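Local coordinates for putative uncharacterized protein (Ustilago maydis, PDB 4GNX), which binds single-stranded DNA as the large, multi-OB-fold subunit of replication protein A, probably protecting exposed strands during DNA replication and repair, at residues V299-A310 / P340-A351; R272-D280 / V350-W358. All coordinates share one frame; numbering follows the deposited sequence.

Interaction 1: residues V299-A310 / P340-A351; sequences VYIKQENLYYTA and PEYRYILSTNVA. With nucleotides of chain G.
The Tyr307 and Tyr342 rings meet obliquely, planes 76° apart, CD1 of Tyr307 lying 3.9 Å from CD2 of Tyr342; His378 stacks on Tyr342. Next to them the Tyr344 ring receives Leu306 O at its edge, in plane, and the Leu306 side chain lies beside the ring and points the same way, its CD2 against CD2 of Tyr344. On the opposite face of the sheet Tyr308 and Arg343 lie side by side, pointing the same way, ring and guanidinium planes 62° apart: CE2 of Tyr308 packs on CB of Arg343 at 3.4 Å, while Tyr308 OH sits near the guanidinium plane and is hydrogen-bonded to Asn317 O. With CG between backbone N and carbonyl carbon (chi1 70°), the Tyr308 ring lies against its cross-strand neighbour. The Tyr300 ring has OP1 of DT19 of chain G at its edge, and its OH donates to that phosphate oxygen over 2.7 Å. These strands, 290-310 and 341-352, are antiparallel neighbours in the OB-fold sheet, and the thymidines of chain G lie against the Tyr300 and Ser347 side of it. Pairing comes in two runs separated by a type II turn from Gln303 to Leu306, the register shifting by two residues. A classic beta bulge opens the first run: Val299 and Tyr300 both donate to Asn349 O. Tyr300 O is gripped twice, by Asn349 N and by Thr348 OG1 at 2.9 Å, the hydroxyl coming from above the carbonyl plane. Lys302 and Ser347 converge on one thymine: Ser347 OG donates to O2 of DT18 of chain G at 2.8 Å, and the extended lysine brings NZ within 3.3 Å of that same O2. On the Ile301 side, its CG2 packs on CD1 of Leu346 at 3.7 Å.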
loop_
_atom_site.group_PDB
_atom_site.type_symbol
_atom_site.label_atom_id
_atom_site.label_comp_id
_atom_site.label_asym_id
_atom_site.label_seq_id
_atom_site.Cartn_x
_atom_site.Cartn_y
_atom_site.Cartn_z
ATOM N N VAL C 299 12.475 -3.120 14.698
ATOM C CA VAL C 299 12.183 -3.324 16.114
ATOM C C VAL C 299 13.441 -3.668 16.935
ATOM O O VAL C 299 13.497 -3.371 18.127
ATOM C CB VAL C 299 11.121 -4.429 16.247
ATOM C CG1 VAL C 299 11.298 -5.242 17.508
ATOM C CG2 VAL C 299 9.734 -3.835 16.171
ATOM N N TYR C 300 14.437 -4.298 16.310
ATOM C CA TYR C 300 15.670 -4.692 17.014
ATOM C C TYR C 300 16.856 -4.897 16.083
ATOM O O TYR C 300 16.717 -5.474 15.002
ATOM C CB TYR C 300 15.460 -5.980 17.829
ATOM C CG TYR C 300 16.680 -6.417 18.635
ATOM C CD1 TYR C 300 17.048 -5.737 19.803
ATOM C CD2 TYR C 300 17.462 -7.505 18.239
ATOM C CE1 TYR C 300 18.157 -6.116 20.547
ATOM C CE2 TYR C 300 18.576 -7.891 18.977
ATOM C CZ TYR C 300 18.921 -7.195 20.131
ATOM O OH TYR C 300 20.024 -7.567 20.872
ATOM N N ILE C 301 18.017 -4.419 16.531
ATOM C CA ILE C 301 19.305 -4.714 15.893
ATOM C C ILE C 301 20.169 -5.480 16.874
ATOM O O ILE C 301 20.328 -5.069 18.017
ATOM C CB ILE C 301 20.011 -3.437 15.415
ATOM C CG1 ILE C 301 19.055 -2.635 14.520
ATOM C CG2 ILE C 301 21.247 -3.802 14.619
ATOM C CD1 ILE C 301 19.139 -1.135 14.664
ATOM N N LYS C 302 20.677 -6.620 16.436
ATOM C CA LYS C 302 21.520 -7.483 17.267
ATOM C C LYS C 302 22.885 -6.829 17.485
ATOM O O LYS C 302 23.614 -6.573 16.520
ATOM C CB LYS C 302 21.664 -8.841 16.592
ATOM C CG LYS C 302 22.715 -9.761 17.173
ATOM C CD LYS C 302 22.823 -11.018 16.318
ATOM C CE LYS C 302 23.414 -12.170 17.107
ATOM N NZ LYS C 302 23.212 -13.475 16.422
ATOM N N GLN C 303 23.211 -6.543 18.746
ATOM C CA GLN C 303 24.459 -5.854 19.087
ATOM C C GLN C 303 25.693 -6.704 18.800
ATOM O O GLN C 303 26.581 -6.284 18.070
ATOM C CB GLN C 303 24.467 -5.405 20.550
ATOM C CG GLN C 303 23.253 -4.579 20.947
ATOM C CD GLN C 303 23.575 -3.444 21.916
ATOM O OE1 GLN C 303 24.638 -3.416 22.555
ATOM N NE2 GLN C 303 22.648 -2.489 22.024
ATOM N N GLU C 304 25.742 -7.894 19.382
ATOM C CA GLU C 304 26.877 -8.784 19.206
ATOM C C GLU C 304 27.051 -9.160 17.739
ATOM O O GLU C 304 26.080 -9.520 17.053
ATOM C CB GLU C 304 26.757 -10.034 20.085
ATOM C CG GLU C 304 25.412 -10.752 20.023
ATOM C CD GLU C 304 25.551 -12.268 20.045
ATOM O OE1 GLU C 304 26.693 -12.772 19.911
ATOM O OE2 GLU C 304 24.517 -12.962 20.180
ATOM N N ASN C 305 28.298 -9.031 17.280
ATOM C CA ASN C 305 28.705 -9.340 15.918
ATOM C C ASN C 305 28.015 -8.503 14.831
ATOM O O ASN C 305 27.694 -8.996 13.754
ATOM C CB ASN C 305 28.548 -10.835 15.657
ATOM C CG ASN C 305 29.461 -11.327 14.557
ATOM O OD1 ASN C 305 28.989 -11.847 13.543
ATOM N ND2 ASN C 305 30.782 -11.153 14.739
ATOM N N LEU C 306 27.798 -7.227 15.120
ATOM C CA LEU C 306 27.191 -6.294 14.170
ATOM C C LEU C 306 28.118 -6.085 12.984
ATOM O O LEU C 306 27.679 -5.933 11.849
ATOM C CB LEU C 306 26.964 -4.947 14.853
ATOM C CG LEU C 306 25.679 -4.153 14.630
ATOM C CD1 LEU C 306 25.837 -2.801 15.292
ATOM C CD2 LEU C 306 25.259 -3.986 13.169
ATOM N N TYR C 307 29.412 -6.050 13.265
ATOM C CA TYR C 307 30.397 -5.839 12.232
ATOM C C TYR C 307 31.618 -6.730 12.411
ATOM O O TYR C 307 31.904 -7.208 13.505
ATOM C CB TYR C 307 30.799 -4.368 12.157
ATOM C CG TYR C 307 31.247 -3.781 13.466
ATOM C CD1 TYR C 307 32.514 -4.071 13.990
ATOM C CD2 TYR C 307 30.417 -2.924 14.179
ATOM C CE1 TYR C 307 32.939 -3.525 15.189
ATOM C CE2 TYR C 307 30.835 -2.365 15.377
ATOM C CZ TYR C 307 32.094 -2.674 15.874
ATOM O OH TYR C 307 32.516 -2.132 17.058
ATOM N N TYR C 308 32.300 -6.970 11.302
ATOM C CA TYR C 308 33.490 -7.785 11.286
ATOM C C TYR C 308 34.634 -6.924 10.803
ATOM O O TYR C 308 34.408 -5.876 10.186
ATOM C CB TYR C 308 33.313 -9.036 10.408
ATOM C CG TYR C 308 33.230 -8.783 8.922
ATOM C CD1 TYR C 308 34.317 -9.052 8.076
ATOM C CD2 TYR C 308 32.059 -8.278 8.354
ATOM C CE1 TYR C 308 34.238 -8.809 6.712
ATOM C CE2 TYR C 308 31.968 -8.034 6.993
ATOM C CZ TYR C 308 33.055 -8.296 6.182
ATOM O OH TYR C 308 32.921 -8.038 4.850
ATOM N N THR C 309 35.851 -7.353 11.129
ATOM C CA THR C 309 37.075 -6.699 10.666
ATOM C C THR C 309 37.443 -7.224 9.279
ATOM O O THR C 309 37.684 -8.417 9.104
ATOM C CB THR C 309 38.260 -6.955 11.623
ATOM O OG1 THR C 309 38.530 -8.364 11.672
ATOM C CG2 THR C 309 37.963 -6.454 13.025
ATOM N N ALA C 310 37.500 -6.315 8.308
ATOM C CA ALA C 310 37.660 -6.672 6.887
ATOM C C ALA C 310 38.951 -6.169 6.223
ATOM O O ALA C 310 39.614 -5.259 6.729
ATOM C CB ALA C 310 36.433 -6.218 6.094
ATOM N N PRO C 340 42.382 -2.573 10.385
ATOM C CA PRO C 340 41.362 -3.283 9.641
ATOM C C PRO C 340 40.259 -2.330 9.209
ATOM O O PRO C 340 40.069 -1.277 9.821
ATOM C CB PRO C 340 40.820 -4.275 10.670
ATOM C CG PRO C 340 40.967 -3.570 11.977
ATOM C CD PRO C 340 42.072 -2.550 11.828
ATOM N N GLU C 341 39.554 -2.700 8.148
ATOM C CA GLU C 341 38.328 -2.023 7.753
ATOM C C GLU C 341 37.182 -2.703 8.487
ATOM O O GLU C 341 37.230 -3.905 8.748
ATOM C CB GLU C 341 38.104 -2.154 6.246
ATOM C CG GLU C 341 37.700 -0.855 5.556
ATOM C CD GLU C 341 38.880 -0.187 4.875
ATOM O OE1 GLU C 341 39.225 -0.612 3.745
ATOM O OE2 GLU C 341 39.463 0.751 5.472
ATOM N N TYR C 342 36.149 -1.942 8.819
ATOM C CA TYR C 342 35.000 -2.532 9.487
ATOM C C TYR C 342 33.804 -2.520 8.570
ATOM O O TYR C 342 33.437 -1.486 8.036
ATOM C CB TYR C 342 34.705 -1.825 10.806
ATOM C CG TYR C 342 35.833 -1.939 11.817
ATOM C CD1 TYR C 342 36.758 -0.900 11.972
ATOM C CD2 TYR C 342 35.983 -3.082 12.612
ATOM C CE1 TYR C 342 37.789 -0.987 12.895
ATOM C CE2 TYR C 342 37.013 -3.177 13.542
ATOM C CZ TYR C 342 37.914 -2.128 13.676
ATOM O OH TYR C 342 38.953 -2.202 14.587
ATOM N N ARG C 343 33.228 -3.691 8.364
ATOM C CA ARG C 343 32.056 -3.824 7.526
ATOM C C ARG C 343 30.898 -4.393 8.339
ATOM O O ARG C 343 31.105 -5.145 9.285
ATOM C CB ARG C 343 32.351 -4.727 6.328
ATOM C CG ARG C 343 33.284 -4.121 5.303
ATOM C CD ARG C 343 33.247 -4.885 3.988
ATOM N NE ARG C 343 32.199 -4.437 3.060
ATOM C CZ ARG C 343 32.272 -3.353 2.284
ATOM N NH1 ARG C 343 33.335 -2.552 2.307
ATOM N NH2 ARG C 343 31.270 -3.060 1.473
ATOM N N TYR C 344 29.683 -4.031 7.959
ATOM C CA TYR C 344 28.492 -4.530 8.640
ATOM C C TYR C 344 28.123 -5.939 8.219
ATOM O O TYR C 344 28.274 -6.325 7.057
ATOM C CB TYR C 344 27.285 -3.610 8.411
ATOM C CG TYR C 344 27.295 -2.327 9.227
ATOM C CD1 TYR C 344 27.329 -1.074 8.604
ATOM C CD2 TYR C 344 27.277 -2.361 10.618
ATOM C CE1 TYR C 344 27.338 0.101 9.341
ATOM C CE2 TYR C 344 27.291 -1.189 11.359
ATOM C CZ TYR C 344 27.322 0.032 10.713
ATOM O OH TYR C 344 27.336 1.185 11.455
ATOM N N ILE C 345 27.644 -6.693 9.199
ATOM C CA ILE C 345 26.918 -7.945 8.982
ATOM C C ILE C 345 25.629 -7.893 9.799
ATOM O O ILE C 345 25.411 -8.670 10.720
ATOM C CB ILE C 345 27.785 -9.173 9.311
ATOM C CG1 ILE C 345 28.754 -8.849 10.467
ATOM C CG2 ILE C 345 28.544 -9.574 8.060
ATOM C CD1 ILE C 345 29.596 -10.005 10.985
ATOM N N LEU C 346 24.782 -6.948 9.434
ATOM C CA LEU C 346 23.620 -6.585 10.214
ATOM C C LEU C 346 22.578 -7.696 10.356
ATOM O O LEU C 346 22.134 -8.288 9.370
ATOM C CB LEU C 346 22.965 -5.377 9.568
ATOM C CG LEU C 346 21.729 -4.796 10.251
ATOM C CD1 LEU C 346 22.159 -3.574 11.046
ATOM C CD2 LEU C 346 20.704 -4.407 9.196
ATOM N N SER C 347 22.178 -7.956 11.595
ATOM C CA SER C 347 21.065 -8.852 11.854
ATOM C C SER C 347 19.927 -8.068 12.502
ATOM O O SER C 347 20.036 -7.648 13.662
ATOM C CB SER C 347 21.504 -9.986 12.768
ATOM O OG SER C 347 20.760 -11.152 12.490
ATOM N N THR C 348 18.832 -7.866 11.768
ATOM C CA THR C 348 17.759 -7.010 12.263
ATOM C C THR C 348 16.370 -7.622 12.252
ATOM O O THR C 348 15.946 -8.170 11.251
ATOM C CB THR C 348 17.723 -5.676 11.503
ATOM O OG1 THR C 348 16.780 -4.821 12.143
ATOM C CG2 THR C 348 17.319 -5.870 10.042
ATOM N N ASN C 349 15.667 -7.510 13.372
ATOM C CA ASN C 349 14.292 -7.990 13.491
ATOM C C ASN C 349 13.248 -6.910 13.148
ATOM O O ASN C 349 13.164 -5.864 13.802
ATOM C CB ASN C 349 14.047 -8.540 14.902
ATOM C CG ASN C 349 12.728 -9.296 15.026
ATOM O OD1 ASN C 349 11.857 -8.896 15.774
ATOM N ND2 ASN C 349 12.586 -10.401 14.299
ATOM N N VAL C 350 12.450 -7.172 12.118
ATOM C CA VAL C 350 11.464 -6.210 11.638
ATOM C C VAL C 350 10.072 -6.771 11.804
ATOM O O VAL C 350 9.872 -7.983 11.704
ATOM C CB VAL C 350 11.694 -5.797 10.158
ATOM C CG1 VAL C 350 13.121 -5.295 9.957
ATOM C CG2 VAL C 350 11.360 -6.926 9.189
ATOM N N ALA C 351 9.112 -5.885 12.062
ATOM C CA ALA C 351 7.724 -6.290 12.299
ATOM C C ALA C 351 6.745 -5.435 11.526
ATOM O O ALA C 351 7.046 -4.305 11.173
ATOM C CB ALA C 351 7.403 -6.222 13.775
ATOM P P DT G 19 20.674 -11.376 20.898
ATOM O OP1 DT G 19 20.520 -10.125 20.117
ATOM O OP2 DT G 19 21.888 -12.207 20.698
ATOM O "O5'" DT G 19 20.657 -10.943 22.436
ATOM C "C5'" DT G 19 19.501 -11.118 23.283
ATOM C "C4'" DT G 19 18.486 -10.028 23.030
ATOM O "O4'" DT G 19 17.632 -10.411 21.929
ATOM C "C3'" DT G 19 17.522 -9.765 24.180
ATOM O "O3'" DT G 19 16.985 -8.453 23.992
ATOM C "C2'" DT G 19 16.450 -10.814 23.945
ATOM C "C1'" DT G 19 16.371 -10.866 22.420
ATOM N N1 DT G 19 16.109 -12.198 21.827
ATOM C C2 DT G 19 15.670 -12.240 20.521
ATOM O O2 DT G 19 15.472 -11.238 19.851
ATOM N N3 DT G 19 15.466 -13.506 20.025
ATOM C C4 DT G 19 15.655 -14.703 20.689
ATOM O O4 DT G 19 15.431 -15.764 20.111
ATOM C C5 DT G 19 16.120 -14.585 22.055
ATOM C C7 DT G 19 16.354 -15.829 22.853
ATOM C C6 DT G 19 16.325 -13.356 22.546
ATOM P P DT G 18 18.716 -17.692 19.263
ATOM O OP1 DT G 18 19.518 -18.423 20.280
ATOM O OP2 DT G 18 17.291 -18.056 19.051
ATOM O "O5'" DT G 18 18.788 -16.143 19.622
ATOM C "C5'" DT G 18 20.022 -15.534 20.059
ATOM C "C4'" DT G 18 20.227 -14.210 19.360
ATOM O "O4'" DT G 18 20.279 -14.446 17.941
ATOM C "C3'" DT G 18 19.102 -13.195 19.568
ATOM O "O3'" DT G 18 19.365 -12.288 20.655
ATOM C "C2'" DT G 18 18.974 -12.490 18.227
ATOM C "C1'" DT G 18 19.776 -13.328 17.238
ATOM N N1 DT G 18 19.026 -13.836 16.079
ATOM C C2 DT G 18 19.521 -13.546 14.830
ATOM O O2 DT G 18 20.521 -12.869 14.650
ATOM N N3 DT G 18 18.797 -14.073 13.789
ATOM C C4 DT G 18 17.661 -14.853 13.874
ATOM O O4 DT G 18 17.119 -15.257 12.849
ATOM C C5 DT G 18 17.202 -15.131 15.217
ATOM C C7 DT G 18 15.975 -15.967 15.406
ATOM C C6 DT G 18 17.904 -14.622 16.239
ATOM P P DT G 20 15.980 -7.750 25.023
ATOM O OP1 DT G 20 16.790 -6.825 25.858
ATOM O OP2 DT G 20 15.155 -8.792 25.691
ATOM O "O5'" DT G 20 15.019 -6.902 24.070
ATOM C "C5'" DT G 20 15.545 -6.082 22.999
ATOM C "C4'" DT G 20 14.479 -5.212 22.362
ATOM O "O4'" DT G 20 13.932 -5.851 21.186
ATOM C "C3'" DT G 20 13.288 -4.815 23.242
ATOM O "O3'" DT G 20 13.207 -3.387 23.363
ATOM C "C2'" DT G 20 12.060 -5.328 22.497
ATOM C "C1'" DT G 20 12.605 -6.270 21.434
ATOM N N1 DT G 20 12.651 -7.695 21.816
ATOM C C2 DT G 20 13.117 -8.601 20.889
ATOM O O2 DT G 20 13.473 -8.286 19.766
ATOM N N3 DT G 20 13.144 -9.902 21.329
ATOM C C4 DT G 20 12.764 -10.374 22.572
ATOM O O4 DT G 20 12.840 -11.575 22.821
ATOM C C5 DT G 20 12.293 -9.366 23.495
ATOM C C7 DT G 20 11.859 -9.782 24.865
ATOM C C6 DT G 20 12.259 -8.096 23.075
#

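Interaction 2: residues R272-D280 / V350-W358; sequences RRTIVQVKD and VADATGQMW. With nucleotides of chain G.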
loop_
_atom_site.group_PDB
_atom_site.type_symbol
_atom_site.label_atom_id
_atom_site.label_comp_id
_atom_site.label_asym_id
_atom_site.label_seq_id
_atom_site.Cartn_x
_atom_site.Cartn_y
_atom_site.Cartn_z
ATOM N N ARG C 272 4.949 -6.502 -3.625
ATOM C CA ARG C 272 4.823 -6.164 -2.206
ATOM C C ARG C 272 4.107 -7.283 -1.451
ATOM O O ARG C 272 3.153 -7.873 -1.954
ATOM C CB ARG C 272 4.133 -4.821 -1.958
ATOM C CG ARG C 272 4.852 -4.011 -0.873
ATOM C CD ARG C 272 3.941 -3.317 0.144
ATOM N NE ARG C 272 3.328 -2.041 -0.267
ATOM C CZ ARG C 272 3.717 -1.262 -1.281
ATOM N NH1 ARG C 272 4.758 -1.567 -2.051
ATOM N NH2 ARG C 272 3.048 -0.145 -1.539
ATOM N N ARG C 273 4.593 -7.587 -0.254
ATOM C CA ARG C 273 4.057 -8.671 0.557
ATOM C C ARG C 273 3.996 -8.249 2.016
ATOM O O ARG C 273 4.646 -7.301 2.418
ATOM C CB ARG C 273 4.938 -9.922 0.412
ATOM C CG ARG C 273 4.863 -10.599 -0.947
ATOM C CD ARG C 273 3.800 -11.678 -0.946
ATOM N NE ARG C 273 3.346 -12.061 -2.285
ATOM C CZ ARG C 273 2.129 -11.807 -2.766
ATOM N NH1 ARG C 273 1.240 -11.164 -2.011
ATOM N NH2 ARG C 273 1.797 -12.205 -3.994
ATOM N N THR C 274 3.197 -8.931 2.813
ATOM C CA THR C 274 3.303 -8.764 4.253
ATOM C C THR C 274 4.126 -9.937 4.802
ATOM O O THR C 274 4.275 -10.970 4.141
ATOM C CB THR C 274 1.926 -8.689 4.941
ATOM O OG1 THR C 274 1.312 -9.990 4.937
ATOM C CG2 THR C 274 1.039 -7.689 4.218
ATOM N N ILE C 275 4.654 -9.774 6.006
ATOM C CA ILE C 275 5.476 -10.795 6.632
ATOM C C ILE C 275 4.730 -12.146 6.725
ATOM O O ILE C 275 5.325 -13.234 6.540
ATOM C CB ILE C 275 5.955 -10.317 8.013
ATOM C CG1 ILE C 275 6.909 -9.129 7.852
ATOM C CG2 ILE C 275 6.574 -11.458 8.807
ATOM C CD1 ILE C 275 7.132 -8.331 9.119
ATOM N N VAL C 276 3.426 -12.092 6.987
ATOM C CA VAL C 276 2.687 -13.327 7.054
ATOM C C VAL C 276 2.651 -13.982 5.672
ATOM O O VAL C 276 2.809 -15.202 5.565
ATOM C CB VAL C 276 1.286 -13.159 7.656
ATOM C CG1 VAL C 276 0.370 -12.363 6.740
ATOM C CG2 VAL C 276 0.691 -14.524 7.944
ATOM N N GLN C 277 2.482 -13.169 4.625
ATOM C CA GLN C 277 2.438 -13.692 3.259
ATOM C C GLN C 277 3.758 -14.350 2.897
ATOM O O GLN C 277 3.770 -15.475 2.403
ATOM C CB GLN C 277 2.097 -12.609 2.252
ATOM C CG GLN C 277 0.657 -12.162 2.337
ATOM C CD GLN C 277 0.357 -11.002 1.430
ATOM O OE1 GLN C 277 1.113 -10.033 1.360
ATOM N NE2 GLN C 277 -0.759 -11.087 0.730
ATOM N N VAL C 278 4.863 -13.667 3.193
ATOM C CA VAL C 278 6.187 -14.191 2.898
ATOM C C VAL C 278 6.381 -15.578 3.479
ATOM O O VAL C 278 6.788 -16.485 2.747
ATOM C CB VAL C 278 7.304 -13.257 3.389
ATOM C CG1 VAL C 278 8.678 -13.870 3.117
ATOM C CG2 VAL C 278 7.182 -11.894 2.711
ATOM N N LYS C 279 6.064 -15.756 4.765
ATOM C CA LYS C 279 6.156 -17.070 5.423
ATOM C C LYS C 279 5.114 -18.091 4.942
ATOM O O LYS C 279 5.460 -19.240 4.694
ATOM C CB LYS C 279 6.082 -16.917 6.934
ATOM C CG LYS C 279 7.241 -16.148 7.542
ATOM C CD LYS C 279 6.742 -15.323 8.714
ATOM C CE LYS C 279 7.853 -14.906 9.659
ATOM N NZ LYS C 279 8.411 -16.074 10.385
ATOM N N ASP C 280 3.852 -17.670 4.796
ATOM C CA ASP C 280 2.761 -18.565 4.361
ATOM C C ASP C 280 2.985 -19.120 2.968
ATOM O O ASP C 280 2.568 -20.234 2.666
ATOM C CB ASP C 280 1.409 -17.853 4.369
ATOM C CG ASP C 280 0.817 -17.702 5.768
ATOM O OD1 ASP C 280 1.508 -18.043 6.766
ATOM O OD2 ASP C 280 -0.357 -17.240 5.857
ATOM N N VAL C 350 12.450 -7.172 12.118
ATOM C CA VAL C 350 11.464 -6.210 11.638
ATOM C C VAL C 350 10.072 -6.771 11.804
ATOM O O VAL C 350 9.872 -7.983 11.704
ATOM C CB VAL C 350 11.694 -5.797 10.158
ATOM C CG1 VAL C 350 13.121 -5.295 9.957
ATOM C CG2 VAL C 350 11.360 -6.926 9.189
ATOM N N ALA C 351 9.112 -5.885 12.062
ATOM C CA ALA C 351 7.724 -6.290 12.299
ATOM C C ALA C 351 6.745 -5.435 11.526
ATOM O O ALA C 351 7.046 -4.305 11.173
ATOM C CB ALA C 351 7.403 -6.222 13.775
ATOM N N ASP C 352 5.587 -6.009 11.238
ATOM C CA ASP C 352 4.423 -5.261 10.775
ATOM C C ASP C 352 3.215 -5.792 11.539
ATOM O O ASP C 352 3.388 -6.404 12.600
ATOM C CB ASP C 352 4.256 -5.353 9.256
ATOM C CG ASP C 352 3.949 -6.790 8.740
ATOM O OD1 ASP C 352 3.770 -7.745 9.553
ATOM O OD2 ASP C 352 3.883 -6.945 7.477
ATOM N N ALA C 353 2.004 -5.590 11.017
ATOM C CA ALA C 353 0.798 -6.036 11.736
ATOM C C ALA C 353 0.497 -7.523 11.574
ATOM O O ALA C 353 -0.395 -8.055 12.247
ATOM C CB ALA C 353 -0.405 -5.207 11.356
ATOM N N THR C 354 1.242 -8.201 10.705
ATOM C CA THR C 354 0.994 -9.611 10.400
ATOM C C THR C 354 2.036 -10.535 11.025
ATOM O O THR C 354 1.892 -11.749 11.002
ATOM C CB THR C 354 0.953 -9.842 8.880
ATOM O OG1 THR C 354 2.206 -9.454 8.287
ATOM C CG2 THR C 354 -0.193 -9.030 8.235
ATOM N N GLY C 355 3.089 -9.958 11.586
ATOM C CA GLY C 355 4.183 -10.759 12.126
ATOM C C GLY C 355 5.535 -10.076 12.239
ATOM O O GLY C 355 5.688 -8.863 12.021
ATOM N N GLN C 356 6.532 -10.864 12.589
ATOM C CA GLN C 356 7.862 -10.343 12.812
ATOM C C GLN C 356 8.870 -11.218 12.035
ATOM O O GLN C 356 8.674 -12.414 11.866
ATOM C CB GLN C 356 8.097 -10.231 14.330
ATOM C CG GLN C 356 9.334 -10.906 14.902
ATOM C CD GLN C 356 9.260 -12.415 14.857
ATOM O OE1 GLN C 356 8.314 -13.018 15.378
ATOM N NE2 GLN C 356 10.262 -13.038 14.226
ATOM N N MET C 357 9.929 -10.620 11.530
ATOM C CA MET C 357 10.843 -11.362 10.678
ATOM C C MET C 357 12.276 -10.847 10.742
ATOM O O MET C 357 12.511 -9.641 10.806
ATOM C CB MET C 357 10.322 -11.304 9.245
ATOM C CG MET C 357 11.363 -11.426 8.147
ATOM S SD MET C 357 10.762 -10.620 6.656
ATOM C CE MET C 357 9.583 -11.856 6.112
ATOM N N TRP C 358 13.223 -11.777 10.672
ATOM C CA TRP C 358 14.651 -11.444 10.670
ATOM C C TRP C 358 15.223 -11.192 9.319
ATOM O O TRP C 358 15.036 -12.002 8.404
ATOM C CB TRP C 358 15.410 -12.563 11.310
ATOM C CG TRP C 358 15.253 -12.559 12.809
ATOM C CD1 TRP C 358 14.390 -13.322 13.571
ATOM C CD2 TRP C 358 15.980 -11.731 13.772
ATOM N NE1 TRP C 358 14.535 -13.035 14.893
ATOM C CE2 TRP C 358 15.471 -12.098 15.088
ATOM C CE3 TRP C 358 16.985 -10.774 13.677
ATOM C CZ2 TRP C 358 15.954 -11.524 16.255
ATOM C CZ3 TRP C 358 17.460 -10.191 14.858
ATOM C CH2 TRP C 358 16.955 -10.557 16.118
ATOM P P DT G 18 18.716 -17.692 19.263
ATOM O OP1 DT G 18 19.518 -18.423 20.280
ATOM O OP2 DT G 18 17.291 -18.056 19.051
ATOM O "O5'" DT G 18 18.788 -16.143 19.622
ATOM C "C5'" DT G 18 20.022 -15.534 20.059
ATOM C "C4'" DT G 18 20.227 -14.210 19.360
ATOM O "O4'" DT G 18 20.279 -14.446 17.941
ATOM C "C3'" DT G 18 19.102 -13.195 19.568
ATOM O "O3'" DT G 18 19.365 -12.288 20.655
ATOM C "C2'" DT G 18 18.974 -12.490 18.227
ATOM C "C1'" DT G 18 19.776 -13.328 17.238
ATOM N N1 DT G 18 19.026 -13.836 16.079
ATOM C C2 DT G 18 19.521 -13.546 14.830
ATOM O O2 DT G 18 20.521 -12.869 14.650
ATOM N N3 DT G 18 18.797 -14.073 13.789
ATOM C C4 DT G 18 17.661 -14.853 13.874
ATOM O O4 DT G 18 17.119 -15.257 12.849
ATOM C C5 DT G 18 17.202 -15.131 15.217
ATOM C C7 DT G 18 15.975 -15.967 15.406
ATOM C C6 DT G 18 17.904 -14.622 16.239
#
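Helix 275-280 sets its first turn against the hairpin loop between strands 350-352 and 355-358, its axis 8.2 Å from that of the latter strand and inclined to it by 65°. Two N-H groups at the start of the helix are taken by side chains of the hairpin. Ile275 N donates almost straight (174°) to Asp352 OD2 at 3.3 Å, meeting it on the syn side but somewhat out of the carboxylate plane, and Val276 N donates to Thr354 OG1 at 3.2 Å. The acceptors are tied together: Asp352 OD1 takes both Thr354 N, forming an Asx turn, and Thr354 OG1 at 2.6 Å, the two donors reaching it from the same face of the carboxylate. Thr354 OG1 thus donates a hydrogen bond to the aspartate while accepting one from Val276 N. The carboxylate beside the helix N-terminus would be favoured by the helix dipole. The helix start is also closed from within by a capping box, Thr274 N bonding to Gln277 OE1 and Thr274 OG1 weakly accepting from Gln277 N. The hairpin links strands 341-352 and 355-362, neighbours in the C-terminal OB-fold sheet, and the helix that precedes the sheet in the chain packs on it. The Ile275 side chain slides past that of Asp352 in the opposite direction, and its CG2 meets CB of Met357 at 3.8 Å. Val276 crosses Thr354 at about a right angle, CG1 against CB at 3.4 Å. Met357, bent at its last torsion (chi3 -76°), turns CE onto CG1 of Val278, 3.7 Å away and again nearly perpendicular. At the far end of the segment Trp358 lays one ring face on the thymine of DT18 of chain G, whose C4 stands 3.4 Å above the indole plane, offset toward the rim.

In the fold
Both contacts use strand 341-352 of one five-stranded antiparallel sheet in the C-terminal OB domain, and their centres are about 21 Å apart. Along the chain helix 275-280 comes first and strand 290-310 follows; strand 341-352 then pairs back onto 290-310 in interaction 1 before turning into 355-362, where interaction 2 brings the helix to the hairpin. Val350 and Ala351 belong to both. At the seam Asn349 packs on Gln356 and Trp358. Tyr300, Ser347 and Trp358, from three adjacent strands, all meet thymidines of chain G. The other end of interaction 1 leads toward the zinc site of Cys311, Cys316, Cys330 and Cys333.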